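Local coordinates for E2A dna-binding protein (Human adenovirus 5, PDB 2WB0) that binds single-stranded DNA and supports the elongation phase of viral strand-displacement replication, unwinding the template without ATP through its capacity to form multimers, at residues A[89-101]-A[321-333]. Numbering follows the deposited sequence.
Sequences HHEPTGCALWLHR and LPRMVVPEFKWST
Leu97 of strand 95-99 is gripped by the extended segment 321-333 through a single parallel bridge opposite Glu328: Leu97 N donates to Pro327 O (2.9 Å). Phe329 N in turn donates to Leu97 O (2.7 Å). A water continues the pairing, accepting from Leu99 N and donating to Phe329 O and to Glu328 OE1. Glu328 starts away from the strand, but its bent chain returns OE1 to the neighbourhood of Leu97 O; both are acceptors, and the water supplies the proton to OE1. Val326 CG1, anti to its own backbone N (chi1 -180°), lies 3.5 Å from Ala96 CA, while the side chains of Leu97 and Val326 cross at about a right angle, Leu97 CD1 lying 3.6 Å from Val326 CG1. On the C-terminal side of the bridge Phe329 and Trp98 run side by side, the Phe329 edge turned toward the face of the five-membered ring of Trp98 in an offset edge-to-face pair with planes at 69°. Ala96 CB fills in at the phenyl edge. On the N-terminal side, Thr93 CG2 meets Met324 SD tip to tip at 3.7 Å, and the Pro327 ring packs against CG and the carboxylate of Glu91. That carboxylate is held by Thr93 N, Thr93 OG1 and Gly94 N, and a water links its OE2 to Val325 O. Strand 95-99 pairs antiparallel with strand 216-220 along one edge, and the segment after helix 300-315 adds an isolated parallel beta bridge at Leu97 on the other, the Trp98 side chain about 8 Å from a zinc ion.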
loop_
_atom_site.group_PDB
_atom_site.type_symbol
_atom_site.label_atom_id
_atom_site.label_comp_id
_atom_site.label_asym_id
_atom_site.label_seq_id
_atom_site.Cartn_x
_atom_site.Cartn_y
_atom_site.Cartn_z
ATOM N N HIS A 89 -10.271 -16.820 -3.071
ATOM C CA HIS A 89 -8.783 -16.608 -3.136
ATOM C C HIS A 89 -8.297 -15.503 -4.088
ATOM O O HIS A 89 -7.069 -15.350 -4.324
ATOM C CB HIS A 89 -8.006 -17.909 -3.407
ATOM C CG HIS A 89 -8.532 -19.072 -2.640
ATOM N ND1 HIS A 89 -8.323 -19.214 -1.285
ATOM C CD2 HIS A 89 -9.330 -20.105 -3.010
ATOM C CE1 HIS A 89 -8.924 -20.314 -0.862
ATOM N NE2 HIS A 89 -9.553 -20.872 -1.888
ATOM N N HIS A 90 -9.250 -14.760 -4.648
ATOM C CA HIS A 90 -8.938 -13.572 -5.445
ATOM C C HIS A 90 -9.628 -12.316 -4.854
ATOM O O HIS A 90 -10.475 -11.708 -5.486
ATOM C CB HIS A 90 -9.350 -13.751 -6.913
ATOM C CG HIS A 90 -8.631 -14.899 -7.577
ATOM N ND1 HIS A 90 -7.447 -14.745 -8.271
ATOM C CD2 HIS A 90 -8.928 -16.226 -7.608
ATOM C CE1 HIS A 90 -7.053 -15.935 -8.721
ATOM N NE2 HIS A 90 -7.926 -16.853 -8.308
ATOM N N GLU A 91 -9.183 -11.881 -3.692
ATOM C CA GLU A 91 -9.807 -10.672 -3.111
ATOM C C GLU A 91 -9.390 -9.545 -4.063
ATOM O O GLU A 91 -8.250 -9.464 -4.390
ATOM C CB GLU A 91 -9.355 -10.458 -1.676
ATOM C CG GLU A 91 -10.081 -9.325 -0.940
ATOM C CD GLU A 91 -9.481 -7.959 -1.369
ATOM O OE1 GLU A 91 -8.234 -7.907 -1.622
ATOM O OE2 GLU A 91 -10.220 -6.987 -1.466
ATOM N N PRO A 92 -10.328 -8.725 -4.563
ATOM C CA PRO A 92 -10.021 -7.789 -5.695
ATOM C C PRO A 92 -9.180 -6.566 -5.311
ATOM O O PRO A 92 -8.385 -6.105 -6.146
ATOM C CB PRO A 92 -11.407 -7.279 -6.160
ATOM C CG PRO A 92 -12.280 -7.465 -4.888
ATOM C CD PRO A 92 -11.749 -8.713 -4.192
ATOM N N THR A 93 -9.355 -6.020 -4.107
ATOM C CA THR A 93 -8.596 -4.737 -3.823
ATOM C C THR A 93 -7.103 -4.944 -3.728
ATOM O O THR A 93 -6.330 -4.041 -4.074
ATOM C CB THR A 93 -9.085 -3.977 -2.563
ATOM O OG1 THR A 93 -8.793 -4.715 -1.383
ATOM C CG2 THR A 93 -10.700 -3.654 -2.649
ATOM N N GLY A 94 -6.702 -6.102 -3.205
ATOM C CA GLY A 94 -5.286 -6.409 -2.940
ATOM C C GLY A 94 -4.773 -5.590 -1.774
ATOM O O GLY A 94 -3.574 -5.304 -1.707
ATOM N N CYS A 95 -5.681 -5.152 -0.887
ATOM C CA CYS A 95 -5.353 -4.275 0.223
ATOM C C CYS A 95 -5.969 -4.857 1.499
ATOM O O CYS A 95 -6.729 -5.862 1.429
ATOM C CB CYS A 95 -5.971 -2.875 0.040
ATOM S SG CYS A 95 -5.383 -1.903 -1.298
ATOM N N ALA A 96 -5.614 -4.258 2.648
ATOM C CA ALA A 96 -6.153 -4.582 3.998
ATOM C C ALA A 96 -6.155 -3.291 4.841
ATOM O O ALA A 96 -5.589 -2.275 4.447
ATOM C CB ALA A 96 -5.369 -5.750 4.739
ATOM N N LEU A 97 -6.874 -3.334 5.954
ATOM C CA LEU A 97 -6.968 -2.270 6.877
ATOM C C LEU A 97 -6.168 -2.729 8.074
ATOM O O LEU A 97 -6.595 -3.717 8.742
ATOM C CB LEU A 97 -8.409 -2.174 7.330
ATOM C CG LEU A 97 -9.307 -1.301 6.461
ATOM C CD1 LEU A 97 -8.877 -0.720 5.030
ATOM C CD2 LEU A 97 -10.812 -1.545 6.638
ATOM N N TRP A 98 -5.079 -1.976 8.388
ATOM C CA TRP A 98 -4.225 -2.330 9.495
ATOM C C TRP A 98 -4.470 -1.352 10.659
ATOM O O TRP A 98 -4.304 -0.162 10.498
ATOM C CB TRP A 98 -2.765 -2.343 9.048
ATOM C CG TRP A 98 -1.746 -2.437 10.179
ATOM C CD1 TRP A 98 -1.818 -3.193 11.344
ATOM C CD2 TRP A 98 -0.457 -1.825 10.172
ATOM N NE1 TRP A 98 -0.661 -3.021 12.080
ATOM C CE2 TRP A 98 0.196 -2.195 11.379
ATOM C CE3 TRP A 98 0.186 -0.950 9.273
ATOM C CZ2 TRP A 98 1.435 -1.664 11.753
ATOM C CZ3 TRP A 98 1.458 -0.437 9.621
ATOM C CH2 TRP A 98 2.070 -0.822 10.856
ATOM N N LEU A 99 -4.879 -1.873 11.828
ATOM C CA LEU A 99 -5.120 -1.033 13.002
ATOM C C LEU A 99 -3.756 -0.846 13.570
ATOM O O LEU A 99 -3.292 -1.684 14.369
ATOM C CB LEU A 99 -6.020 -1.769 14.031
ATOM C CG LEU A 99 -6.250 -0.990 15.363
ATOM C CD1 LEU A 99 -6.947 0.297 15.062
ATOM C CD2 LEU A 99 -7.153 -1.878 16.295
ATOM N N HIS A 100 -3.072 0.224 13.162
ATOM C CA HIS A 100 -1.613 0.237 13.303
ATOM C C HIS A 100 -1.122 0.607 14.689
ATOM O O HIS A 100 -0.069 0.150 15.079
ATOM C CB HIS A 100 -0.978 1.218 12.285
ATOM C CG HIS A 100 -1.628 2.567 12.253
ATOM N ND1 HIS A 100 -1.244 3.628 13.074
ATOM C CD2 HIS A 100 -2.649 3.019 11.494
ATOM C CE1 HIS A 100 -2.026 4.662 12.801
ATOM N NE2 HIS A 100 -2.882 4.319 11.838
ATOM N N ARG A 101 -1.834 1.501 15.392
ATOM C CA ARG A 101 -1.452 2.007 16.721
ATOM C C ARG A 101 -0.087 2.640 16.737
ATOM O O ARG A 101 0.650 2.580 17.741
ATOM C CB ARG A 101 -1.557 0.890 17.790
ATOM C CG ARG A 101 -2.980 0.413 17.938
ATOM C CD ARG A 101 -3.223 -0.482 19.127
ATOM N NE ARG A 101 -4.511 -1.135 18.883
ATOM C CZ ARG A 101 -5.062 -2.086 19.644
ATOM N NH1 ARG A 101 -4.451 -2.516 20.745
ATOM N NH2 ARG A 101 -6.243 -2.607 19.315
ATOM N N LEU A 321 -24.030 2.706 -3.879
ATOM C CA LEU A 321 -22.656 2.188 -3.823
ATOM C C LEU A 321 -22.816 0.853 -3.090
ATOM O O LEU A 321 -23.326 0.839 -2.015
ATOM C CB LEU A 321 -21.803 3.104 -2.925
ATOM C CG LEU A 321 -20.297 3.378 -3.002
ATOM C CD1 LEU A 321 -19.577 3.282 -1.641
ATOM C CD2 LEU A 321 -19.535 2.779 -4.187
ATOM N N PRO A 322 -22.406 -0.273 -3.678
ATOM C CA PRO A 322 -22.503 -1.540 -2.927
ATOM C C PRO A 322 -21.618 -1.507 -1.662
ATOM O O PRO A 322 -20.639 -0.692 -1.586
ATOM C CB PRO A 322 -21.905 -2.582 -3.901
ATOM C CG PRO A 322 -21.857 -1.948 -5.180
ATOM C CD PRO A 322 -21.894 -0.473 -5.042
ATOM N N ARG A 323 -21.967 -2.343 -0.697
ATOM C CA ARG A 323 -21.064 -2.686 0.384
ATOM C C ARG A 323 -19.750 -3.234 -0.214
ATOM O O ARG A 323 -19.762 -4.052 -1.166
ATOM C CB ARG A 323 -21.712 -3.744 1.227
ATOM C CG ARG A 323 -21.011 -4.097 2.516
ATOM C CD ARG A 323 -21.957 -4.868 3.378
ATOM N NE ARG A 323 -21.193 -5.816 4.165
ATOM C CZ ARG A 323 -20.520 -5.488 5.268
ATOM N NH1 ARG A 323 -20.544 -4.223 5.750
ATOM N NH2 ARG A 323 -19.838 -6.422 5.907
ATOM N N MET A 324 -18.605 -2.792 0.318
ATOM C CA MET A 324 -17.309 -3.304 -0.226
ATOM C C MET A 324 -16.406 -3.276 0.959
ATOM O O MET A 324 -16.178 -2.208 1.539
ATOM C CB MET A 324 -16.797 -2.393 -1.375
ATOM C CG MET A 324 -15.627 -2.982 -2.267
ATOM S SD MET A 324 -14.084 -3.019 -1.343
ATOM C CE MET A 324 -13.626 -1.309 -1.467
ATOM N N VAL A 325 -15.963 -4.439 1.406
ATOM C CA VAL A 325 -15.155 -4.551 2.607
ATOM C C VAL A 325 -13.701 -4.816 2.209
ATOM O O VAL A 325 -13.399 -5.858 1.608
ATOM C CB VAL A 325 -15.620 -5.785 3.471
ATOM C CG1 VAL A 325 -14.728 -6.007 4.735
ATOM C CG2 VAL A 325 -17.138 -5.672 3.805
ATOM N N VAL A 326 -12.787 -3.890 2.541
ATOM C CA VAL A 326 -11.351 -4.212 2.492
ATOM C C VAL A 326 -11.050 -4.995 3.749
ATOM O O VAL A 326 -11.335 -4.485 4.843
ATOM C CB VAL A 326 -10.544 -2.929 2.520
ATOM C CG1 VAL A 326 -9.058 -3.278 2.465
ATOM C CG2 VAL A 326 -10.959 -2.072 1.326
ATOM N N PRO A 327 -10.473 -6.203 3.641
ATOM C CA PRO A 327 -10.292 -7.099 4.789
ATOM C C PRO A 327 -9.426 -6.468 5.878
ATOM O O PRO A 327 -8.397 -5.818 5.573
ATOM C CB PRO A 327 -9.509 -8.272 4.220
ATOM C CG PRO A 327 -9.534 -8.149 2.810
ATOM C CD PRO A 327 -10.053 -6.843 2.375
ATOM N N GLU A 328 -9.821 -6.682 7.126
ATOM C CA GLU A 328 -9.031 -6.185 8.230
ATOM C C GLU A 328 -7.764 -7.000 8.239
ATOM O O GLU A 328 -7.814 -8.199 8.047
ATOM C CB GLU A 328 -9.784 -6.348 9.556
ATOM C CG GLU A 328 -10.247 -5.050 10.130
ATOM C CD GLU A 328 -9.468 -4.679 11.416
ATOM O OE1 GLU A 328 -8.172 -4.331 11.256
ATOM O OE2 GLU A 328 -10.032 -4.674 12.528
ATOM N N PHE A 329 -6.608 -6.359 8.426
ATOM C CA PHE A 329 -5.366 -7.093 8.461
ATOM C C PHE A 329 -5.236 -7.876 9.757
ATOM O O PHE A 329 -5.521 -7.371 10.854
ATOM C CB PHE A 329 -4.157 -6.138 8.390
ATOM C CG PHE A 329 -2.837 -6.856 8.376
ATOM C CD1 PHE A 329 -2.421 -7.508 7.223
ATOM C CD2 PHE A 329 -2.004 -6.884 9.504
ATOM C CE1 PHE A 329 -1.211 -8.176 7.184
ATOM C CE2 PHE A 329 -0.819 -7.546 9.483
ATOM C CZ PHE A 329 -0.367 -8.160 8.276
ATOM N N LYS A 330 -4.798 -9.102 9.626
ATOM C CA LYS A 330 -4.487 -9.978 10.793
ATOM C C LYS A 330 -3.138 -10.587 10.543
ATOM O O LYS A 330 -2.919 -11.101 9.433
ATOM C CB LYS A 330 -5.512 -11.154 10.824
ATOM C CG LYS A 330 -6.973 -10.700 10.960
ATOM C CD LYS A 330 -8.001 -11.757 10.327
ATOM C CE LYS A 330 -8.836 -12.488 11.388
ATOM N NZ LYS A 330 -10.078 -13.141 10.808
ATOM N N TRP A 331 -2.251 -10.614 11.547
ATOM C CA TRP A 331 -0.922 -11.175 11.309
ATOM C C TRP A 331 -1.089 -12.676 11.079
ATOM O O TRP A 331 -1.872 -13.310 11.785
ATOM C CB TRP A 331 0.046 -10.951 12.512
ATOM C CG TRP A 331 1.321 -11.680 12.211
ATOM C CD1 TRP A 331 1.795 -12.854 12.761
ATOM C CD2 TRP A 331 2.254 -11.301 11.192
ATOM N NE1 TRP A 331 2.965 -13.231 12.110
ATOM C CE2 TRP A 331 3.257 -12.278 11.150
ATOM C CE3 TRP A 331 2.297 -10.232 10.269
ATOM C CZ2 TRP A 331 4.314 -12.213 10.244
ATOM C CZ3 TRP A 331 3.399 -10.169 9.355
ATOM C CH2 TRP A 331 4.354 -11.170 9.360
ATOM N N SER A 332 -0.382 -13.242 10.114
ATOM C CA SER A 332 -0.340 -14.680 9.986
ATOM C C SER A 332 0.934 -15.030 9.281
ATOM O O SER A 332 1.615 -14.149 8.756
ATOM C CB SER A 332 -1.560 -15.206 9.209
ATOM O OG SER A 332 -1.447 -14.960 7.839
ATOM N N THR A 333 1.253 -16.309 9.221
ATOM C CA THR A 333 2.551 -16.703 8.760
ATOM C C THR A 333 2.677 -16.511 7.270
ATOM O O THR A 333 3.798 -16.384 6.794
ATOM C CB THR A 333 2.920 -18.157 9.198
ATOM O OG1 THR A 333 1.993 -19.032 8.602
ATOM C CG2 THR A 333 2.788 -18.303 10.651
HETATM O O HOH W 1 -12.817 -7.111 -0.824
HETATM O O HOH W 2 -5.168 -4.766 12.032
#